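Local coordinates for protein acyl-coenzyme A oxidase 3 (Yarrowia lipolytica, PDB 5YS9) that oxidises acyl-CoA substrates of various chain lengths to trans-2-enoyl-CoA with FAD and molecular oxygen, releasing hydrogen peroxide in peroxisomal fatty acid beta-oxidation, at residues F156-E164 against A204-F214; R82-L92 against H111-L122. All blocks are in the same frame, centred on the assembly; numbering follows the deposited sequence.

Contact 1 joins two parallel strands in the FAD-binding middle domain, and contact 2 packs two helices of the N-terminal domain; their centres lie 18 Å apart. Arg121 couples them. From the helix pair of contact 2 its NH2 reaches Ser207 OG at 2.5 Å, and its carbonyl O lies 2.6 Å from Tyr157 OH, both probable hydrogen bonds to contact 1. Contact 1 meets the flavin directly, with Phe160, Met162 and Thr163 at the pyrimidine side of the isoalloxazine. Contact 2 stands further back, the side chain of Arg121 about 10 Å from FAD. Both contacts also touch the second subunit, whose residues complete the FAD site.

Contact 1: F156-E164 against A204-F214; sequences FYGCFAMTE and AAHSATHTACF. With FAD (flavin-adenine dinucleotide), chain C.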
loop_
_atom_site.group_PDB
_atom_site.type_symbol
_atom_site.label_atom_id
_atom_site.label_comp_id
_atom_site.label_asym_id
_atom_site.label_seq_id
_atom_site.Cartn_x
_atom_site.Cartn_y
_atom_site.Cartn_z
ATOM N N PHE A 156 30.771 -10.736 20.437
ATOM C CA PHE A 156 30.373 -11.544 19.267
ATOM C C PHE A 156 28.968 -11.116 18.816
ATOM O O PHE A 156 28.098 -10.900 19.651
ATOM C CB PHE A 156 30.313 -13.029 19.648
ATOM C CG PHE A 156 30.334 -13.988 18.481
ATOM C CD1 PHE A 156 29.186 -14.205 17.718
ATOM C CD2 PHE A 156 31.493 -14.728 18.189
ATOM C CE1 PHE A 156 29.187 -15.108 16.677
ATOM C CE2 PHE A 156 31.502 -15.628 17.133
ATOM C CZ PHE A 156 30.353 -15.831 16.381
ATOM N N TYR A 157 28.760 -10.995 17.508
ATOM C CA TYR A 157 27.481 -10.591 16.949
ATOM C C TYR A 157 27.482 -11.086 15.514
ATOM O O TYR A 157 28.364 -10.747 14.702
ATOM C CB TYR A 157 27.288 -9.070 16.999
ATOM C CG TYR A 157 25.849 -8.617 16.922
ATOM C CD1 TYR A 157 25.132 -8.681 15.732
ATOM C CD2 TYR A 157 25.190 -8.129 18.042
ATOM C CE1 TYR A 157 23.794 -8.254 15.656
ATOM C CE2 TYR A 157 23.860 -7.710 17.992
ATOM C CZ TYR A 157 23.153 -7.778 16.796
ATOM O OH TYR A 157 21.839 -7.351 16.750
ATOM N N GLY A 158 26.499 -11.919 15.222
ATOM C CA GLY A 158 26.414 -12.674 13.978
ATOM C C GLY A 158 25.385 -12.031 13.071
ATOM O O GLY A 158 24.556 -11.245 13.512
ATOM N N CYS A 159 25.465 -12.346 11.804
ATOM C CA CYS A 159 24.445 -11.998 10.840
ATOM C C CYS A 159 24.428 -13.150 9.795
ATOM O O CYS A 159 25.160 -14.160 9.948
ATOM C CB CYS A 159 24.787 -10.628 10.212
ATOM S SG CYS A 159 26.305 -10.622 9.208
ATOM N N PHE A 160 23.546 -13.025 8.819
ATOM C CA PHE A 160 23.201 -14.103 7.928
ATOM C C PHE A 160 23.370 -13.601 6.514
ATOM O O PHE A 160 22.597 -12.778 6.059
ATOM C CB PHE A 160 21.739 -14.430 8.225
ATOM C CG PHE A 160 21.213 -15.655 7.560
ATOM C CD1 PHE A 160 21.335 -16.881 8.159
ATOM C CD2 PHE A 160 20.527 -15.565 6.371
ATOM C CE1 PHE A 160 20.821 -18.006 7.567
ATOM C CE2 PHE A 160 20.016 -16.683 5.768
ATOM C CZ PHE A 160 20.162 -17.905 6.370
ATOM N N ALA A 161 24.350 -14.125 5.798
ATOM C CA ALA A 161 24.660 -13.568 4.504
ATOM C C ALA A 161 24.413 -14.562 3.401
ATOM O O ALA A 161 25.271 -15.338 3.044
ATOM C CB ALA A 161 26.097 -13.088 4.481
ATOM N N MET A 162 23.226 -14.492 2.839
ATOM C CA MET A 162 22.847 -15.374 1.775
ATOM C C MET A 162 22.569 -14.561 0.539
ATOM O O MET A 162 23.144 -14.782 -0.505
ATOM C CB MET A 162 21.614 -16.138 2.203
ATOM C CG MET A 162 20.971 -16.987 1.148
ATOM S SD MET A 162 19.392 -17.530 1.775
ATOM C CE MET A 162 19.867 -19.062 2.525
ATOM N N THR A 163 21.722 -13.566 0.687
ATOM C CA THR A 163 21.300 -12.772 -0.439
ATOM C C THR A 163 22.446 -12.009 -1.076
ATOM O O THR A 163 23.313 -11.486 -0.404
ATOM C CB THR A 163 20.171 -11.824 -0.043
ATOM O OG1 THR A 163 19.056 -12.596 0.372
ATOM C CG2 THR A 163 19.760 -10.996 -1.198
ATOM N N GLU A 164 22.427 -11.970 -2.397
ATOM C CA GLU A 164 23.423 -11.252 -3.160
ATOM C C GLU A 164 22.690 -10.257 -3.997
ATOM O O GLU A 164 21.495 -10.352 -4.217
ATOM C CB GLU A 164 24.248 -12.195 -4.064
ATOM C CG GLU A 164 25.354 -12.900 -3.306
ATOM C CD GLU A 164 26.016 -14.068 -4.049
ATOM O OE1 GLU A 164 25.724 -14.260 -5.276
ATOM O OE2 GLU A 164 26.807 -14.817 -3.370
ATOM N N ALA A 204 25.128 -6.323 9.345
ATOM C CA ALA A 204 26.466 -6.297 8.747
ATOM C C ALA A 204 27.049 -4.909 8.675
ATOM O O ALA A 204 28.263 -4.750 8.714
ATOM C CB ALA A 204 26.467 -6.919 7.358
ATOM N N ALA A 205 26.202 -3.910 8.512
ATOM C CA ALA A 205 26.715 -2.584 8.168
ATOM C C ALA A 205 27.508 -2.072 9.348
ATOM O O ALA A 205 28.644 -1.738 9.218
ATOM C CB ALA A 205 25.610 -1.638 7.793
ATOM N N HIS A 206 26.943 -2.138 10.517
ATOM C CA HIS A 206 27.580 -1.586 11.698
ATOM C C HIS A 206 27.723 -2.528 12.892
ATOM O O HIS A 206 28.403 -2.161 13.830
ATOM C CB HIS A 206 26.790 -0.358 12.171
ATOM C CG HIS A 206 26.949 0.848 11.303
ATOM N ND1 HIS A 206 28.102 1.112 10.589
ATOM C CD2 HIS A 206 26.123 1.902 11.092
ATOM C CE1 HIS A 206 27.955 2.245 9.929
ATOM N NE2 HIS A 206 26.769 2.747 10.226
ATOM N N SER A 207 27.088 -3.696 12.896
ATOM C CA SER A 207 26.986 -4.466 14.147
ATOM C C SER A 207 27.795 -5.731 14.202
ATOM O O SER A 207 28.382 -6.043 15.237
ATOM C CB SER A 207 25.516 -4.783 14.452
ATOM O OG SER A 207 24.706 -3.749 13.952
ATOM N N ALA A 208 27.824 -6.468 13.096
ATOM C CA ALA A 208 28.253 -7.869 13.131
ATOM C C ALA A 208 29.759 -8.052 13.141
ATOM O O ALA A 208 30.454 -7.414 12.361
ATOM C CB ALA A 208 27.678 -8.595 11.944
ATOM N N THR A 209 30.242 -8.922 14.031
ATOM C CA THR A 209 31.625 -9.382 14.033
ATOM C C THR A 209 31.837 -10.618 13.162
ATOM O O THR A 209 32.958 -10.838 12.660
ATOM C CB THR A 209 32.066 -9.800 15.447
ATOM O OG1 THR A 209 31.231 -10.853 15.925
ATOM C CG2 THR A 209 31.964 -8.638 16.389
ATOM N N HIS A 210 30.785 -11.448 13.040
ATOM C CA HIS A 210 30.814 -12.655 12.194
ATOM C C HIS A 210 29.589 -12.807 11.317
ATOM O O HIS A 210 28.594 -12.173 11.550
ATOM C CB HIS A 210 30.918 -13.916 13.029
ATOM C CG HIS A 210 32.155 -14.007 13.865
ATOM N ND1 HIS A 210 32.397 -13.163 14.933
ATOM C CD2 HIS A 210 33.162 -14.906 13.858
ATOM C CE1 HIS A 210 33.531 -13.510 15.508
ATOM N NE2 HIS A 210 34.020 -14.554 14.868
ATOM N N THR A 211 29.692 -13.655 10.297
ATOM C CA THR A 211 28.579 -13.976 9.418
ATOM C C THR A 211 28.530 -15.453 9.091
ATOM O O THR A 211 29.512 -16.162 9.187
ATOM C CB THR A 211 28.624 -13.194 8.117
ATOM O OG1 THR A 211 27.385 -13.329 7.442
ATOM C CG2 THR A 211 29.682 -13.720 7.198
ATOM N N ALA A 212 27.336 -15.893 8.729
ATOM C CA ALA A 212 27.116 -17.214 8.185
ATOM C C ALA A 212 27.050 -16.970 6.675
ATOM O O ALA A 212 26.049 -16.483 6.179
ATOM C CB ALA A 212 25.821 -17.775 8.710
ATOM N N CYS A 213 28.148 -17.238 5.971
ATOM C CA CYS A 213 28.259 -16.913 4.549
ATOM C C CYS A 213 27.844 -18.111 3.685
ATOM O O CYS A 213 28.396 -19.210 3.812
ATOM C CB CYS A 213 29.689 -16.487 4.223
ATOM S SG CYS A 213 29.976 -16.036 2.482
ATOM N N PHE A 214 26.877 -17.885 2.817
ATOM C CA PHE A 214 26.428 -18.872 1.849
ATOM C C PHE A 214 27.303 -18.757 0.585
ATOM O O PHE A 214 27.330 -17.701 -0.043
ATOM C CB PHE A 214 24.928 -18.686 1.529
ATOM C CG PHE A 214 24.027 -19.118 2.649
ATOM C CD1 PHE A 214 23.921 -18.357 3.820
ATOM C CD2 PHE A 214 23.271 -20.291 2.558
ATOM C CE1 PHE A 214 23.108 -18.766 4.878
ATOM C CE2 PHE A 214 22.439 -20.705 3.624
ATOM C CZ PHE A 214 22.366 -19.942 4.782
HETATM P PA FAD C . 14.242 -11.889 -6.841
HETATM O O1A FAD C . 15.222 -11.588 -7.909
HETATM O O2A FAD C . 14.135 -13.256 -6.283
HETATM O O5B FAD C . 12.826 -11.544 -7.452
HETATM C C5B FAD C . 12.554 -10.234 -7.920
HETATM C C4B FAD C . 11.178 -10.157 -8.548
HETATM O O4B FAD C . 11.104 -11.062 -9.644
HETATM C C3B FAD C . 10.119 -10.575 -7.564
HETATM O O3B FAD C . 8.978 -9.757 -7.724
HETATM C C2B FAD C . 9.731 -11.958 -7.986
HETATM O O2B FAD C . 8.339 -12.126 -7.804
HETATM C C1B FAD C . 10.085 -12.024 -9.449
HETATM N N9A FAD C . 10.528 -13.402 -9.732
HETATM C C8A FAD C . 11.654 -13.993 -9.314
HETATM N N7A FAD C . 11.708 -15.265 -9.740
HETATM C C5A FAD C . 10.601 -15.504 -10.439
HETATM C C6A FAD C . 10.027 -16.645 -11.165
HETATM N N6A FAD C . 10.670 -17.823 -11.234
HETATM N N1A FAD C . 8.836 -16.470 -11.756
HETATM C C2A FAD C . 8.183 -15.305 -11.696
HETATM N N3A FAD C . 8.643 -14.235 -11.057
HETATM C C4A FAD C . 9.822 -14.274 -10.426
HETATM N N1 FAD C . 18.707 -11.667 3.030
HETATM C C2 FAD C . 19.568 -12.279 3.856
HETATM O O2 FAD C . 20.140 -13.298 3.479
HETATM N N3 FAD C . 19.836 -11.846 5.078
HETATM C C4 FAD C . 19.268 -10.767 5.570
HETATM O O4 FAD C . 19.545 -10.389 6.700
HETATM C C4X FAD C . 18.318 -10.033 4.737
HETATM N N5 FAD C . 17.721 -8.934 5.181
HETATM C C5X FAD C . 16.867 -8.277 4.393
HETATM C C6 FAD C . 16.281 -7.141 4.892
HETATM C C7 FAD C . 15.401 -6.430 4.124
HETATM C C7M FAD C . 14.773 -5.201 4.710
HETATM C C8 FAD C . 15.084 -6.894 2.757
HETATM C C8M FAD C . 14.117 -6.137 1.900
HETATM C C9 FAD C . 15.664 -8.041 2.255
HETATM C C9A FAD C . 16.551 -8.752 3.026
HETATM N N10 FAD C . 17.156 -9.919 2.544
HETATM C C10 FAD C . 18.061 -10.560 3.392
HETATM C "C1'" FAD C . 16.908 -10.417 1.192
HETATM C "C2'" FAD C . 15.571 -11.093 0.951
HETATM O "O2'" FAD C . 15.599 -12.358 1.591
HETATM C "C3'" FAD C . 15.377 -11.253 -0.556
HETATM O "O3'" FAD C . 15.237 -9.945 -1.079
HETATM C "C4'" FAD C . 14.183 -12.066 -1.054
HETATM O "O4'" FAD C . 14.102 -13.351 -0.452
HETATM C "C5'" FAD C . 14.307 -12.335 -2.535
HETATM O "O5'" FAD C . 14.229 -11.123 -3.249
HETATM P P FAD C . 15.236 -10.769 -4.416
HETATM O O1P FAD C . 15.692 -9.384 -4.178
HETATM O O2P FAD C . 16.215 -11.876 -4.547
HETATM O O3P FAD C . 14.300 -10.771 -5.694
#
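His210 lays its imidazole against the ring of Phe156 in an offset stack, centroids 4.0 Å apart and planes 14° from parallel. Its CB lies 3.9 Å from Phe156 CZ, and CG, set beside the backbone N (chi1 -61°), meets CZ at the rim of that ring. ND1 shares a 2.8 Å hydrogen bond with Thr209 OG1, which holds the imidazole's rotation, while CD2, CE1 and NE2 all lie against Phe156 CE2. Tyr157 N donates to the same Thr209 OG1 at 2.9 Å. A leucine in place of His210 would probably leave Thr209 OG1 without its ring partner and the Phe156 face without a flat neighbour.

Further along, regular parallel pairing takes over, with Ala212 N bonded to Cys159 O and Phe214 N to Ala161 O. Met162 CE makes a CH-pi contact over one face of the Phe214 ring, with SD farther above it in a Met-aromatic contact. Phe160 O receives FAD N3 at 3.1 Å, and Thr163 OG1 donates to FAD N1 at 2.8 Å, so the end of strand 158-161 and the residues just after it hold the flavin pyrimidine. Strand 210-219 continues the sheet to strand 222-232, while Leu128 and Phe129 of helix 116-136 pack on Phe160 and Ala212.

Contact 2: R82-L92 against H111-L122; sequences RETAVARIAAL and HGIVDMGTRIRL
Thr118 enters helix 78-92 as a knob in the hole formed by Ala85, Arg88, Ile89 and Leu92, and Arg121, one turn on, fills the next hole among Arg82, Ala85, Val86 and Ile89. This is knobs-into-holes packing between two helices of the N-terminal alpha-helical domain, their local axes 9.2 Å apart and inclined at 67°.

The apolar part is built from branch ends. Ile89 CG2 meets Leu122 CD1 at 3.6 Å, Thr118 CG2 rests on Arg88 CB, and Leu92 CD1 reaches obliquely to His111 CE1. On its other branch Thr118 sets OG1 close against the small Ala85, where the two backbones come nearest.

Charged groups work differently at the two ends. Arg121 lays one face of its guanidinium under Val86 CG2, which is 3.8 Å from CZ. That group lies near Arg82, the two planes almost perpendicular, but each has polar partners with an acid among them: Asp260 and Ser207 for Arg121, Asp249 for Arg82. Tyr676 OH of the second subunit is hydrogen-bonded to Arg121 NH1. At the other end Arg88, its chain bent at chi2 and chi3, forms a salt bridge with Asp115 and a second with Asp73, so its charge is probably well balanced despite burial.

Asp115 is also the N-cap of helix 116-136. Its CG lies opposite the backbone N (chi1 -171°), bringing OD1 to Thr118 N at 3.1 Å in a practically straight bond. The other oxygen, OD2, is gripped from opposite faces of the carboxylate plane: Arg88 NH2 approaches at 3.1 Å on one, and Thr118 OG1 donates from the other at 2.8 Å.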
loop_
_atom_site.group_PDB
_atom_site.type_symbol
_atom_site.label_atom_id
_atom_site.label_comp_id
_atom_site.label_asym_id
_atom_site.label_seq_id
_atom_site.Cartn_x
_atom_site.Cartn_y
_atom_site.Cartn_z
ATOM N N ARG A 82 18.631 3.752 14.546
ATOM C CA ARG A 82 19.828 2.922 14.578
ATOM C C ARG A 82 20.405 2.858 16.015
ATOM O O ARG A 82 20.709 1.776 16.513
ATOM C CB ARG A 82 20.899 3.479 13.626
ATOM C CG ARG A 82 20.596 3.361 12.154
ATOM C CD ARG A 82 20.714 1.910 11.737
ATOM N NE ARG A 82 20.493 1.745 10.314
ATOM C CZ ARG A 82 21.436 1.724 9.381
ATOM N NH1 ARG A 82 21.085 1.581 8.127
ATOM N NH2 ARG A 82 22.714 1.862 9.677
ATOM N N GLU A 83 20.543 4.001 16.693
ATOM C CA GLU A 83 21.141 3.948 18.013
ATOM C C GLU A 83 20.211 3.292 19.040
ATOM O O GLU A 83 20.668 2.443 19.799
ATOM C CB GLU A 83 21.665 5.303 18.468
ATOM C CG GLU A 83 22.186 5.319 19.915
ATOM C CD GLU A 83 22.728 6.672 20.319
ATOM O OE1 GLU A 83 22.813 7.595 19.463
ATOM O OE2 GLU A 83 23.054 6.819 21.515
ATOM N N THR A 84 18.920 3.646 19.045
ATOM C CA THR A 84 18.035 3.211 20.135
ATOM C C THR A 84 17.741 1.752 19.985
ATOM O O THR A 84 17.528 1.045 20.983
ATOM C CB THR A 84 16.712 4.016 20.214
ATOM O OG1 THR A 84 16.142 4.130 18.921
ATOM C CG2 THR A 84 16.942 5.439 20.774
ATOM N N ALA A 85 17.790 1.226 18.765
ATOM C CA ALA A 85 17.612 -0.238 18.653
ATOM C C ALA A 85 18.664 -1.018 19.421
ATOM O O ALA A 85 18.375 -2.101 19.898
ATOM C CB ALA A 85 17.545 -0.692 17.222
ATOM N N VAL A 86 19.875 -0.483 19.548
ATOM C CA VAL A 86 20.906 -1.188 20.310
ATOM C C VAL A 86 20.607 -1.141 21.795
ATOM O O VAL A 86 20.666 -2.158 22.456
ATOM C CB VAL A 86 22.328 -0.689 19.999
ATOM C CG1 VAL A 86 23.356 -1.422 20.862
ATOM C CG2 VAL A 86 22.640 -0.924 18.526
ATOM N N ALA A 87 20.200 0.012 22.287
ATOM C CA ALA A 87 19.834 0.152 23.677
ATOM C C ALA A 87 18.657 -0.756 23.970
ATOM O O ALA A 87 18.555 -1.344 25.032
ATOM C CB ALA A 87 19.498 1.588 23.982
ATOM N N ARG A 88 17.755 -0.841 23.013
ATOM C CA ARG A 88 16.622 -1.719 23.133
ATOM C C ARG A 88 17.055 -3.189 23.215
ATOM O O ARG A 88 16.512 -3.952 23.978
ATOM C CB ARG A 88 15.635 -1.450 21.996
ATOM C CG ARG A 88 14.528 -0.474 22.358
ATOM C CD ARG A 88 14.653 0.894 21.714
ATOM N NE ARG A 88 13.725 1.034 20.613
ATOM C CZ ARG A 88 12.833 2.003 20.459
ATOM N NH1 ARG A 88 12.722 2.978 21.329
ATOM N NH2 ARG A 88 12.049 1.989 19.405
ATOM N N ILE A 89 18.053 -3.571 22.434
ATOM C CA ILE A 89 18.585 -4.922 22.456
ATOM C C ILE A 89 19.214 -5.275 23.811
ATOM O O ILE A 89 19.056 -6.376 24.305
ATOM C CB ILE A 89 19.543 -5.157 21.261
ATOM C CG1 ILE A 89 18.739 -5.380 19.987
ATOM C CG2 ILE A 89 20.441 -6.357 21.473
ATOM C CD1 ILE A 89 19.478 -5.060 18.718
ATOM N N ALA A 90 19.924 -4.327 24.395
ATOM C CA ALA A 90 20.559 -4.501 25.694
ATOM C C ALA A 90 19.516 -4.763 26.789
ATOM O O ALA A 90 19.714 -5.658 27.623
ATOM C CB ALA A 90 21.406 -3.293 26.026
ATOM N N ALA A 91 18.420 -3.990 26.771
ATOM C CA ALA A 91 17.268 -4.227 27.650
ATOM C C ALA A 91 16.638 -5.581 27.408
ATOM O O ALA A 91 16.512 -6.331 28.335
ATOM C CB ALA A 91 16.223 -3.136 27.509
ATOM N N LEU A 92 16.258 -5.926 26.181
ATOM C CA LEU A 92 15.621 -7.254 25.923
ATOM C C LEU A 92 16.506 -8.410 26.366
ATOM O O LEU A 92 16.017 -9.474 26.794
ATOM C CB LEU A 92 15.314 -7.418 24.435
ATOM C CG LEU A 92 14.190 -6.497 23.908
ATOM C CD1 LEU A 92 14.071 -6.480 22.381
ATOM C CD2 LEU A 92 12.861 -6.845 24.550
ATOM N N HIS A 111 6.411 -7.708 20.577
ATOM C CA HIS A 111 7.182 -6.489 20.489
ATOM C C HIS A 111 7.141 -5.938 19.075
ATOM O O HIS A 111 7.294 -4.730 18.902
ATOM C CB HIS A 111 8.642 -6.770 20.872
ATOM C CG HIS A 111 9.489 -5.542 21.011
ATOM N ND1 HIS A 111 10.811 -5.505 20.628
ATOM C CD2 HIS A 111 9.200 -4.308 21.485
ATOM C CE1 HIS A 111 11.306 -4.309 20.898
ATOM N NE2 HIS A 111 10.344 -3.562 21.406
ATOM N N GLY A 112 6.979 -6.847 18.095
ATOM C CA GLY A 112 6.833 -6.527 16.686
ATOM C C GLY A 112 5.531 -5.837 16.330
ATOM O O GLY A 112 5.395 -5.302 15.253
ATOM N N ILE A 113 4.566 -5.857 17.230
ATOM C CA ILE A 113 3.345 -5.064 17.078
ATOM C C ILE A 113 3.625 -3.549 17.044
ATOM O O ILE A 113 2.940 -2.814 16.361
ATOM C CB ILE A 113 2.345 -5.361 18.204
ATOM C CG1 ILE A 113 2.006 -6.862 18.208
ATOM C CG2 ILE A 113 1.054 -4.555 18.037
ATOM C CD1 ILE A 113 1.241 -7.353 19.439
ATOM N N VAL A 114 4.636 -3.100 17.762
ATOM C CA VAL A 114 5.025 -1.678 17.765
ATOM C C VAL A 114 6.462 -1.328 17.397
ATOM O O VAL A 114 6.748 -0.181 17.073
ATOM C CB VAL A 114 4.722 -1.060 19.108
ATOM C CG1 VAL A 114 3.218 -0.946 19.258
ATOM C CG2 VAL A 114 5.325 -1.865 20.258
ATOM N N ASP A 115 7.367 -2.296 17.375
ATOM C CA ASP A 115 8.748 -2.024 16.925
ATOM C C ASP A 115 9.227 -3.153 16.006
ATOM O O ASP A 115 9.743 -4.153 16.436
ATOM C CB ASP A 115 9.647 -1.818 18.171
ATOM C CG ASP A 115 11.017 -1.314 17.819
ATOM O OD1 ASP A 115 11.278 -1.271 16.607
ATOM O OD2 ASP A 115 11.824 -0.997 18.741
ATOM N N MET A 116 9.009 -3.007 14.720
ATOM C CA MET A 116 9.441 -4.045 13.800
ATOM C C MET A 116 10.934 -3.944 13.454
ATOM O O MET A 116 11.456 -4.828 12.847
ATOM C CB MET A 116 8.605 -3.994 12.549
ATOM C CG MET A 116 7.111 -4.134 12.802
ATOM S SD MET A 116 6.085 -4.311 11.314
ATOM C CE MET A 116 4.878 -3.047 11.711
ATOM N N GLY A 117 11.612 -2.862 13.832
ATOM C CA GLY A 117 13.014 -2.707 13.564
ATOM C C GLY A 117 13.868 -3.436 14.572
ATOM O O GLY A 117 14.712 -4.240 14.209
ATOM N N THR A 118 13.661 -3.157 15.847
ATOM C CA THR A 118 14.523 -3.717 16.883
ATOM C C THR A 118 14.493 -5.243 16.876
ATOM O O THR A 118 15.520 -5.915 16.877
ATOM C CB THR A 118 14.132 -3.167 18.253
ATOM O OG1 THR A 118 14.490 -1.781 18.326
ATOM C CG2 THR A 118 14.878 -3.916 19.365
ATOM N N ARG A 119 13.291 -5.786 16.847
ATOM C CA ARG A 119 13.080 -7.230 16.728
ATOM C C ARG A 119 13.975 -7.875 15.658
ATOM O O ARG A 119 14.550 -8.921 15.900
ATOM C CB ARG A 119 11.602 -7.469 16.403
ATOM C CG ARG A 119 11.253 -8.896 16.144
ATOM C CD ARG A 119 9.871 -9.094 15.585
ATOM N NE ARG A 119 9.729 -10.542 15.470
ATOM C CZ ARG A 119 8.706 -11.203 14.938
ATOM N NH1 ARG A 119 7.664 -10.550 14.471
ATOM N NH2 ARG A 119 8.746 -12.549 14.865
ATOM N N ILE A 120 14.107 -7.253 14.484
ATOM C CA ILE A 120 14.868 -7.858 13.396
ATOM C C ILE A 120 16.329 -7.608 13.585
ATOM O O ILE A 120 17.140 -8.488 13.299
ATOM C CB ILE A 120 14.459 -7.355 11.986
ATOM C CG1 ILE A 120 12.965 -7.522 11.779
ATOM C CG2 ILE A 120 15.174 -8.146 10.899
ATOM C CD1 ILE A 120 12.496 -8.944 12.033
ATOM N N ARG A 121 16.694 -6.454 14.102
ATOM C CA ARG A 121 18.097 -6.184 14.301
ATOM C C ARG A 121 18.701 -7.172 15.268
ATOM O O ARG A 121 19.827 -7.595 15.110
ATOM C CB ARG A 121 18.364 -4.751 14.732
ATOM C CG ARG A 121 19.631 -4.233 14.094
ATOM C CD ARG A 121 20.094 -2.942 14.700
ATOM N NE ARG A 121 21.537 -2.888 14.751
ATOM C CZ ARG A 121 22.221 -1.767 14.813
ATOM N NH1 ARG A 121 21.588 -0.623 14.822
ATOM N NH2 ARG A 121 23.527 -1.802 14.864
ATOM N N LEU A 122 17.948 -7.534 16.283
ATOM C CA LEU A 122 18.335 -8.661 17.120
ATOM C C LEU A 122 18.173 -9.983 16.383
ATOM O O LEU A 122 19.083 -10.830 16.372
ATOM C CB LEU A 122 17.482 -8.699 18.378
ATOM C CG LEU A 122 18.039 -9.599 19.460
ATOM C CD1 LEU A 122 19.517 -9.296 19.668
ATOM C CD2 LEU A 122 17.220 -9.412 20.732
#